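Local coordinates for putative type VI secretion protein (Escherichia coli, PDB 6SKI), which probably acts as a phospholipase toxin that the type VI secretion system delivers to target cells while bound to its VgrG spike, at residues 46-51 / 96-101; 40-45 / 104-109; 256-261 / 511-516. One frame throughout, in Å; residues are numbered along the deposited sequence.

Interaction 1 (46-51 / 96-101)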
loop_
_atom_site.group_PDB
_atom_site.type_symbol
_atom_site.label_atom_id
_atom_site.label_comp_id
_atom_site.label_asym_id
_atom_site.label_seq_id
_atom_site.Cartn_x
_atom_site.Cartn_y
_atom_site.Cartn_z
ATOM N N THR A 46 -1.264 -4.967 -1.598
ATOM C CA THR A 46 -2.047 -5.970 -2.289
ATOM C C THR A 46 -3.509 -5.829 -1.871
ATOM O O THR A 46 -3.827 -5.432 -0.746
ATOM C CB THR A 46 -1.525 -7.373 -1.987
ATOM O OG1 THR A 46 -0.094 -7.350 -1.957
ATOM C CG2 THR A 46 -1.973 -8.343 -3.061
ATOM N N GLY A 47 -4.404 -6.144 -2.795
ATOM C CA GLY A 47 -5.815 -6.009 -2.508
ATOM C C GLY A 47 -6.564 -7.274 -2.845
ATOM O O GLY A 47 -6.178 -8.361 -2.409
ATOM N N ASN A 48 -7.630 -7.155 -3.635
ATOM C CA ASN A 48 -8.361 -8.325 -4.113
ATOM C C ASN A 48 -7.620 -8.934 -5.306
ATOM O O ASN A 48 -8.175 -9.188 -6.374
ATOM C CB ASN A 48 -9.790 -7.940 -4.469
ATOM C CG ASN A 48 -10.801 -8.941 -3.964
ATOM O OD1 ASN A 48 -10.506 -10.126 -3.835
ATOM N ND2 ASN A 48 -12.002 -8.467 -3.664
ATOM N N ASN A 49 -6.328 -9.172 -5.089
ATOM C CA ASN A 49 -5.423 -9.620 -6.135
ATOM C C ASN A 49 -4.430 -10.600 -5.535
ATOM O O ASN A 49 -4.221 -10.635 -4.320
ATOM C CB ASN A 49 -4.664 -8.449 -6.773
ATOM C CG ASN A 49 -5.582 -7.387 -7.328
ATOM O OD1 ASN A 49 -5.349 -6.194 -7.142
ATOM N ND2 ASN A 49 -6.628 -7.811 -8.023
ATOM N N ARG A 50 -3.821 -11.396 -6.401
ATOM C CA ARG A 50 -2.711 -12.242 -6.000
ATOM C C ARG A 50 -1.398 -11.486 -6.152
ATOM O O ARG A 50 -1.279 -10.548 -6.941
ATOM C CB ARG A 50 -2.674 -13.524 -6.830
ATOM C CG ARG A 50 -3.970 -14.305 -6.819
ATOM C CD ARG A 50 -3.861 -15.557 -7.666
ATOM N NE ARG A 50 -4.546 -16.688 -7.050
ATOM C CZ ARG A 50 -5.863 -16.869 -7.066
ATOM N NH1 ARG A 50 -6.650 -15.991 -7.673
ATOM N NH2 ARG A 50 -6.394 -17.929 -6.474
ATOM N N GLU A 51 -0.405 -11.906 -5.378
ATOM C CA GLU A 51 0.924 -11.326 -5.479
ATOM C C GLU A 51 1.640 -11.893 -6.696
ATOM O O GLU A 51 1.585 -13.098 -6.959
ATOM C CB GLU A 51 1.722 -11.617 -4.210
ATOM C CG GLU A 51 2.813 -10.615 -3.919
ATOM C CD GLU A 51 3.553 -10.923 -2.635
ATOM O OE1 GLU A 51 3.324 -12.009 -2.063
ATOM O OE2 GLU A 51 4.360 -10.081 -2.195
ATOM N N ARG A 96 -5.014 -15.278 -2.701
ATOM C CA ARG A 96 -5.629 -14.031 -3.125
ATOM C C ARG A 96 -6.189 -13.307 -1.911
ATOM O O ARG A 96 -6.894 -13.904 -1.092
ATOM C CB ARG A 96 -6.746 -14.268 -4.140
ATOM C CG ARG A 96 -7.177 -13.004 -4.857
ATOM C CD ARG A 96 -8.576 -13.128 -5.433
ATOM N NE ARG A 96 -8.826 -12.166 -6.504
ATOM C CZ ARG A 96 -8.202 -12.158 -7.680
ATOM N NH1 ARG A 96 -7.290 -13.076 -7.968
ATOM N NH2 ARG A 96 -8.506 -11.234 -8.579
ATOM N N GLY A 97 -5.881 -12.016 -1.804
ATOM C CA GLY A 97 -6.342 -11.218 -0.692
ATOM C C GLY A 97 -7.721 -10.641 -0.928
ATOM O O GLY A 97 -8.357 -10.851 -1.959
ATOM N N TYR A 98 -8.187 -9.897 0.062
ATOM C CA TYR A 98 -9.473 -9.226 0.017
ATOM C C TYR A 98 -9.242 -7.728 -0.134
ATOM O O TYR A 98 -8.107 -7.256 -0.200
ATOM C CB TYR A 98 -10.282 -9.552 1.273
ATOM C CG TYR A 98 -11.755 -9.232 1.189
ATOM C CD1 TYR A 98 -12.528 -9.697 0.142
ATOM C CD2 TYR A 98 -12.373 -8.479 2.174
ATOM C CE1 TYR A 98 -13.873 -9.410 0.070
ATOM C CE2 TYR A 98 -13.715 -8.190 2.111
ATOM C CZ TYR A 98 -14.461 -8.658 1.058
ATOM O OH TYR A 98 -15.802 -8.369 0.993
ATOM N N TYR A 99 -10.337 -6.982 -0.196
ATOM C CA TYR A 99 -10.245 -5.533 -0.280
ATOM C C TYR A 99 -9.532 -4.982 0.946
ATOM O O TYR A 99 -9.830 -5.363 2.081
ATOM C CB TYR A 99 -11.643 -4.934 -0.395
ATOM C CG TYR A 99 -12.302 -5.203 -1.720
ATOM C CD1 TYR A 99 -11.637 -4.953 -2.908
ATOM C CD2 TYR A 99 -13.587 -5.716 -1.784
ATOM C CE1 TYR A 99 -12.234 -5.199 -4.123
ATOM C CE2 TYR A 99 -14.193 -5.968 -2.995
ATOM C CZ TYR A 99 -13.512 -5.706 -4.162
ATOM O OH TYR A 99 -14.111 -5.955 -5.375
ATOM N N SER A 100 -8.582 -4.085 0.715
ATOM C CA SER A 100 -7.833 -3.478 1.806
ATOM C C SER A 100 -8.628 -2.304 2.358
ATOM O O SER A 100 -9.741 -2.010 1.916
ATOM C CB SER A 100 -6.450 -3.050 1.332
ATOM O OG SER A 100 -6.501 -2.538 0.016
ATOM N N ASN A 101 -8.055 -1.600 3.326
ATOM C CA ASN A 101 -8.689 -0.411 3.866
ATOM C C ASN A 101 -8.475 0.800 2.977
ATOM O O ASN A 101 -9.220 1.776 3.092
ATOM C CB ASN A 101 -8.154 -0.120 5.268
ATOM C CG ASN A 101 -8.887 -0.888 6.339
ATOM O OD1 ASN A 101 -9.952 -1.447 6.096
ATOM N ND2 ASN A 101 -8.315 -0.930 7.532
#
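Gly-47 to Arg-50 and Arg-96 to Tyr-99 run alongside each other in opposite directions as irregular loop segments, with the CA atoms of Asn-48 and Tyr-98 4.4 Å apart, joined by one weak hydrogen bond of 3.3 Å from Gly-97 N to Asn-49 O. Nearby, the CA-H of Asn-48 points at Gly-97 O, with CA and O 3.3 Å apart. Asn-48 centres an inverse gamma turn, and its amide stands upright over one face of the Tyr-99 ring, the two planes 88° apart, while its CB rests 3.7 Å from Tyr-99 CE1. Segment 46-51 follows strand 22-43, which neighbours strand 184-195, leading to Ser-197, the likely nucleophile; in alpha/beta hydrolases the loop after the strand in that place often helps to shape the oxyanion hole. The side chain of Thr-46 lies near, without touching, the probable triad of Ser-197, His-310 and Asp-245. Arg-96 reaches across segment 46-51 with its CG set anti to its own backbone N (chi1 -166°), and the extended chain passes Asn-49, Arg-96 CG lying 3.7 Å from Asn-49 C. Its guanidinium then spreads one face over Asn-49 CA, 4.1 Å above the plane. Arg-50 crosses Arg-96 at about a right angle and offers a guanidinium face to Arg-96 CB. The two guanidinium groups come close as like charges, and Arg-50 NE bonds weakly to Ser-94 O.

Interaction 2 (40-45 / 104-109)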
loop_
_atom_site.group_PDB
_atom_site.type_symbol
_atom_site.label_atom_id
_atom_site.label_comp_id
_atom_site.label_asym_id
_atom_site.label_seq_id
_atom_site.Cartn_x
_atom_site.Cartn_y
_atom_site.Cartn_z
ATOM N N GLY A 40 -7.451 13.143 -3.551
ATOM C CA GLY A 40 -7.203 12.037 -2.655
ATOM C C GLY A 40 -6.364 10.978 -3.324
ATOM O O GLY A 40 -6.817 10.322 -4.264
ATOM N N ILE A 41 -5.137 10.805 -2.851
ATOM C CA ILE A 41 -4.197 9.856 -3.430
ATOM C C ILE A 41 -4.235 8.606 -2.571
ATOM O O ILE A 41 -3.990 8.666 -1.362
ATOM C CB ILE A 41 -2.779 10.435 -3.509
ATOM C CG1 ILE A 41 -2.834 11.911 -3.884
ATOM C CG2 ILE A 41 -1.973 9.693 -4.543
ATOM C CD1 ILE A 41 -3.129 12.147 -5.337
ATOM N N PHE A 42 -4.555 7.476 -3.191
ATOM C CA PHE A 42 -4.782 6.228 -2.475
ATOM C C PHE A 42 -3.818 5.190 -3.025
ATOM O O PHE A 42 -4.047 4.633 -4.103
ATOM C CB PHE A 42 -6.232 5.775 -2.623
ATOM C CG PHE A 42 -7.207 6.639 -1.886
ATOM C CD1 PHE A 42 -7.899 7.633 -2.544
ATOM C CD2 PHE A 42 -7.441 6.450 -0.539
ATOM C CE1 PHE A 42 -8.789 8.429 -1.872
ATOM C CE2 PHE A 42 -8.337 7.243 0.133
ATOM C CZ PHE A 42 -9.008 8.233 -0.534
ATOM N N PHE A 43 -2.753 4.930 -2.280
ATOM C CA PHE A 43 -1.722 3.974 -2.661
ATOM C C PHE A 43 -2.043 2.665 -1.961
ATOM O O PHE A 43 -1.914 2.561 -0.740
ATOM C CB PHE A 43 -0.338 4.456 -2.245
ATOM C CG PHE A 43 0.199 5.593 -3.046
ATOM C CD1 PHE A 43 0.846 5.370 -4.242
ATOM C CD2 PHE A 43 0.119 6.880 -2.565
ATOM C CE1 PHE A 43 1.365 6.414 -4.958
ATOM C CE2 PHE A 43 0.638 7.924 -3.276
ATOM C CZ PHE A 43 1.262 7.692 -4.474
ATOM N N ASP A 44 -2.443 1.661 -2.721
ATOM C CA ASP A 44 -2.824 0.413 -2.089
ATOM C C ASP A 44 -1.611 -0.494 -1.923
ATOM O O ASP A 44 -0.553 -0.283 -2.516
ATOM C CB ASP A 44 -3.903 -0.285 -2.911
ATOM C CG ASP A 44 -4.795 -1.164 -2.070
ATOM O OD1 ASP A 44 -4.440 -1.434 -0.906
ATOM O OD2 ASP A 44 -5.854 -1.586 -2.572
ATOM N N GLY A 45 -1.774 -1.508 -1.091
ATOM C CA GLY A 45 -0.883 -2.644 -1.077
ATOM C C GLY A 45 -1.407 -3.715 -2.004
ATOM O O GLY A 45 -1.957 -3.423 -3.071
ATOM N N TRP A 104 -11.505 0.768 0.757
ATOM C CA TRP A 104 -12.693 1.296 1.415
ATOM C C TRP A 104 -12.588 2.799 1.621
ATOM O O TRP A 104 -13.592 3.512 1.532
ATOM C CB TRP A 104 -12.908 0.580 2.743
ATOM C CG TRP A 104 -13.198 -0.868 2.576
ATOM C CD1 TRP A 104 -12.490 -1.905 3.092
ATOM C CD2 TRP A 104 -14.275 -1.447 1.835
ATOM N NE1 TRP A 104 -13.054 -3.097 2.719
ATOM C CE2 TRP A 104 -14.154 -2.841 1.946
ATOM C CE3 TRP A 104 -15.331 -0.919 1.089
ATOM C CZ2 TRP A 104 -15.048 -3.716 1.341
ATOM C CZ3 TRP A 104 -16.214 -1.787 0.489
ATOM C CH2 TRP A 104 -16.068 -3.171 0.617
ATOM N N LEU A 105 -11.386 3.298 1.908
ATOM C CA LEU A 105 -11.196 4.739 2.003
ATOM C C LEU A 105 -11.436 5.409 0.659
ATOM O O LEU A 105 -12.000 6.507 0.600
ATOM C CB LEU A 105 -9.791 5.047 2.509
ATOM C CG LEU A 105 -9.548 4.919 4.008
ATOM C CD1 LEU A 105 -8.071 5.038 4.294
ATOM C CD2 LEU A 105 -10.327 5.948 4.790
ATOM N N ASN A 106 -11.009 4.770 -0.430
ATOM C CA ASN A 106 -11.284 5.291 -1.763
ATOM C C ASN A 106 -12.781 5.311 -2.040
ATOM O O ASN A 106 -13.318 6.300 -2.547
ATOM C CB ASN A 106 -10.542 4.456 -2.806
ATOM C CG ASN A 106 -10.566 5.082 -4.178
ATOM O OD1 ASN A 106 -9.850 6.042 -4.449
ATOM N ND2 ASN A 106 -11.389 4.535 -5.060
ATOM N N ILE A 107 -13.472 4.216 -1.716
ATOM C CA ILE A 107 -14.917 4.154 -1.926
ATOM C C ILE A 107 -15.636 5.194 -1.079
ATOM O O ILE A 107 -16.665 5.740 -1.494
ATOM C CB ILE A 107 -15.435 2.730 -1.633
ATOM C CG1 ILE A 107 -14.834 1.718 -2.609
ATOM C CG2 ILE A 107 -16.948 2.683 -1.688
ATOM C CD1 ILE A 107 -14.693 2.226 -4.022
ATOM N N LEU A 108 -15.098 5.513 0.096
ATOM C CA LEU A 108 -15.759 6.413 1.028
ATOM C C LEU A 108 -15.282 7.850 0.919
ATOM O O LEU A 108 -15.979 8.752 1.393
ATOM C CB LEU A 108 -15.552 5.934 2.467
ATOM C CG LEU A 108 -16.378 4.735 2.916
ATOM C CD1 LEU A 108 -15.937 4.293 4.293
ATOM C CD2 LEU A 108 -17.848 5.086 2.913
ATOM N N TYR A 109 -14.112 8.077 0.334
ATOM C CA TYR A 109 -13.656 9.429 0.047
ATOM C C TYR A 109 -14.706 10.146 -0.782
ATOM O O TYR A 109 -15.070 9.681 -1.866
ATOM C CB TYR A 109 -12.330 9.375 -0.702
ATOM C CG TYR A 109 -11.579 10.678 -0.773
ATOM C CD1 TYR A 109 -10.798 11.108 0.284
ATOM C CD2 TYR A 109 -11.636 11.471 -1.905
ATOM C CE1 TYR A 109 -10.101 12.288 0.212
ATOM C CE2 TYR A 109 -10.945 12.652 -1.984
ATOM C CZ TYR A 109 -10.180 13.057 -0.921
ATOM O OH TYR A 109 -9.487 14.239 -0.990
#
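Phe-42 on strand 40-43 faces Asn-106 of helix 104-108, their CA atoms 6.6 Å apart, and the two segments run in opposite senses, so that Gly-40 comes level with Tyr-109 just beyond the helix. Phe-42 takes part in three of the four residue contacts. With chi1 at -70° its CG is anti to the carbonyl carbon, and the ring is sent up against the last turn of the helix. One face receives the Asn-106 CA-H in a CH-pi contact, CA standing 3.9 Å from the ring centroid and only 8° off the normal. Asn-106 OD1 lies by the ring at CD1, the amide plane turned nearly perpendicular to that of the ring. The helix packs here on a central strand of the mixed sheet of an alpha/beta-hydrolase fold: it belongs to the beta-alpha-beta connection from strand 22-43 to the parallel strand 121-128. Leu-105 adds its CB, 3.5 Å from Phe-42 CE2, and also touches Leu-421 of helix 416-431. At its far end Phe-42 directs its edge at the face of Tyr-109 in an offset edge-to-face pair, centroids 5.2 Å apart and planes at 80°. Beyond Phe-42 the phenol passes Gly-40, where Tyr-109 CZ lies 3.6 Å from Gly-40 CA, glycine leaving space for the ring. The hydroxyl continues to a hydrogen bond with Asp-192 on strand 184-195, tying the end of the helix to a second strand.

Interaction 3 (256-261 / 511-516)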
loop_
_atom_site.group_PDB
_atom_site.type_symbol
_atom_site.label_atom_id
_atom_site.label_comp_id
_atom_site.label_asym_id
_atom_site.label_seq_id
_atom_site.Cartn_x
_atom_site.Cartn_y
_atom_site.Cartn_z
ATOM N N PHE A 256 20.565 -11.544 -4.474
ATOM C CA PHE A 256 20.335 -11.992 -5.840
ATOM C C PHE A 256 21.567 -11.666 -6.672
ATOM O O PHE A 256 21.906 -10.493 -6.847
ATOM C CB PHE A 256 19.102 -11.321 -6.439
ATOM C CG PHE A 256 17.805 -11.854 -5.919
ATOM C CD1 PHE A 256 16.969 -12.585 -6.739
ATOM C CD2 PHE A 256 17.411 -11.610 -4.619
ATOM C CE1 PHE A 256 15.774 -13.073 -6.267
ATOM C CE2 PHE A 256 16.218 -12.093 -4.144
ATOM C CZ PHE A 256 15.400 -12.824 -4.969
ATOM N N PHE A 257 22.222 -12.702 -7.196
ATOM C CA PHE A 257 23.452 -12.497 -7.952
ATOM C C PHE A 257 23.214 -11.635 -9.185
ATOM O O PHE A 257 24.068 -10.821 -9.558
ATOM C CB PHE A 257 24.042 -13.847 -8.354
ATOM C CG PHE A 257 25.220 -13.744 -9.273
ATOM C CD1 PHE A 257 26.462 -13.383 -8.789
ATOM C CD2 PHE A 257 25.085 -14.010 -10.622
ATOM C CE1 PHE A 257 27.543 -13.285 -9.631
ATOM C CE2 PHE A 257 26.163 -13.913 -11.468
ATOM C CZ PHE A 257 27.394 -13.552 -10.972
ATOM N N ASP A 258 22.060 -11.799 -9.828
ATOM C CA ASP A 258 21.834 -11.160 -11.119
ATOM C C ASP A 258 21.676 -9.649 -10.989
ATOM O O ASP A 258 22.124 -8.900 -11.864
ATOM C CB ASP A 258 20.601 -11.767 -11.783
ATOM C CG ASP A 258 20.693 -13.271 -11.911
ATOM O OD1 ASP A 258 20.322 -13.971 -10.946
ATOM O OD2 ASP A 258 21.129 -13.756 -12.976
ATOM N N ILE A 259 21.046 -9.181 -9.914
ATOM C CA ILE A 259 20.549 -7.814 -9.847
ATOM C C ILE A 259 21.006 -7.059 -8.609
ATOM O O ILE A 259 20.615 -5.903 -8.434
ATOM C CB ILE A 259 19.011 -7.784 -9.944
ATOM C CG1 ILE A 259 18.406 -8.723 -8.905
ATOM C CG2 ILE A 259 18.561 -8.178 -11.337
ATOM C CD1 ILE A 259 16.930 -8.937 -9.070
ATOM N N ASN A 260 21.817 -7.665 -7.738
ATOM C CA ASN A 260 22.215 -6.965 -6.519
ATOM C C ASN A 260 23.080 -5.743 -6.801
ATOM O O ASN A 260 23.289 -4.928 -5.896
ATOM C CB ASN A 260 22.955 -7.904 -5.565
ATOM C CG ASN A 260 24.101 -8.635 -6.229
ATOM O OD1 ASN A 260 24.528 -8.287 -7.328
ATOM N ND2 ASN A 260 24.605 -9.663 -5.560
ATOM N N GLY A 261 23.590 -5.601 -8.024
ATOM C CA GLY A 261 24.416 -4.448 -8.340
ATOM C C GLY A 261 23.655 -3.139 -8.266
ATOM O O GLY A 261 24.213 -2.106 -7.888
ATOM N N ILE A 511 18.813 -16.412 -10.576
ATOM C CA ILE A 511 17.586 -16.518 -11.346
ATOM C C ILE A 511 17.816 -17.423 -12.545
ATOM O O ILE A 511 18.836 -17.322 -13.239
ATOM C CB ILE A 511 17.105 -15.124 -11.776
ATOM C CG1 ILE A 511 16.888 -14.240 -10.549
ATOM C CG2 ILE A 511 15.842 -15.223 -12.597
ATOM C CD1 ILE A 511 16.462 -12.838 -10.879
ATOM N N HIS A 512 16.871 -18.324 -12.788
ATOM C CA HIS A 512 16.923 -19.175 -13.969
ATOM C C HIS A 512 16.519 -18.337 -15.172
ATOM O O HIS A 512 15.329 -18.130 -15.426
ATOM C CB HIS A 512 16.016 -20.386 -13.797
ATOM C CG HIS A 512 16.607 -21.456 -12.937
ATOM N ND1 HIS A 512 15.847 -22.431 -12.331
ATOM C CD2 HIS A 512 17.889 -21.698 -12.579
ATOM C CE1 HIS A 512 16.637 -23.232 -11.641
ATOM N NE2 HIS A 512 17.880 -22.809 -11.773
ATOM N N ARG A 513 17.513 -17.860 -15.914
ATOM C CA ARG A 513 17.297 -16.899 -16.983
ATOM C C ARG A 513 16.866 -17.545 -18.288
ATOM O O ARG A 513 16.511 -16.828 -19.228
ATOM C CB ARG A 513 18.572 -16.084 -17.205
ATOM C CG ARG A 513 18.937 -15.210 -16.018
ATOM C CD ARG A 513 20.051 -14.211 -16.314
ATOM N NE ARG A 513 21.276 -14.835 -16.810
ATOM C CZ ARG A 513 21.586 -14.968 -18.095
ATOM N NH1 ARG A 513 20.766 -14.507 -19.029
ATOM N NH2 ARG A 513 22.723 -15.551 -18.447
ATOM N N PHE A 514 16.881 -18.874 -18.368
ATOM C CA PHE A 514 16.506 -19.589 -19.580
ATOM C C PHE A 514 15.290 -20.479 -19.371
ATOM O O PHE A 514 15.001 -21.327 -20.223
ATOM C CB PHE A 514 17.690 -20.416 -20.086
ATOM C CG PHE A 514 18.957 -19.630 -20.203
ATOM C CD1 PHE A 514 20.097 -20.028 -19.530
ATOM C CD2 PHE A 514 19.005 -18.481 -20.969
ATOM C CE1 PHE A 514 21.263 -19.302 -19.626
ATOM C CE2 PHE A 514 20.167 -17.751 -21.070
ATOM C CZ PHE A 514 21.298 -18.162 -20.397
ATOM N N GLY A 515 14.575 -20.311 -18.263
ATOM C CA GLY A 515 13.450 -21.153 -17.941
ATOM C C GLY A 515 13.747 -22.045 -16.756
ATOM O O GLY A 515 14.903 -22.233 -16.368
ATOM N N PRO A 516 12.703 -22.608 -16.152
ATOM C CA PRO A 516 12.908 -23.474 -14.986
ATOM C C PRO A 516 13.692 -24.725 -15.348
ATOM O O PRO A 516 13.486 -25.329 -16.402
ATOM C CB PRO A 516 11.479 -23.808 -14.543
ATOM C CG PRO A 516 10.669 -23.662 -15.784
ATOM C CD PRO A 516 11.280 -22.504 -16.515
#
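The backbone N of Ile-511 donates to Asp-258 OD1 across 2.9 Å, in a bond bent little from straight (171°). It meets the syn side of the carboxylate, 27° out of its plane. Asp-258 has its CG beside its own backbone N (chi1 -55°), which carries the acid over to the end of strand 509-511. The second oxygen, OD2, turns to Arg-513: it lies near the plane of the guanidinium at its edge and 3.5 Å from Arg-513 CD, but the salt bridge to NE is long, at 4.0 Å. Beneath these polar groups Ile-511 supplies the apolar part. Ile-511 CG1 sits at the edge of the Phe-256 ring, 4.2 Å from Phe-256 CD1, and Ile-511 CD1 lies 4.3 Å from Ile-259 CD1. Helix 144-154 closes over this group, with Ile-150 against Phe-256 and Ile-259 and Leu-146 against Ile-511. A backbone hydrogen bond between Phe-257 and Ile-509 adds a further tie. The loop after strand 237-243 is thus fastened, far from the centre of the chain, to the end of strand 509-511 and, through Arg-513, to the type I beta turn from His-512 to Gly-515.

How the interactions relate
Interactions 1 and 2, their centres about 13 Å apart, hold the same elements: segments 40-45 and 46-51 are consecutive, and 96-101 leads into the helix that carries 104-109. A probable hydrogen bond from Ser-100 to Asp-44 links them, as does packing of Tyr-99 on Trp-104. Interaction 2 is buried between sheet and helix and relies on aromatic and apolar contacts without hydrogen bonds across it. Interaction 1, at the loop end of the same strand, is partly buried and mixes backbone contacts with amide and guanidinium groups. Interaction 3 touches neither; about 26 Å from the centre of the chain yet largely buried, it joins two loops through a carboxylate, isoleucines and a phenylalanine.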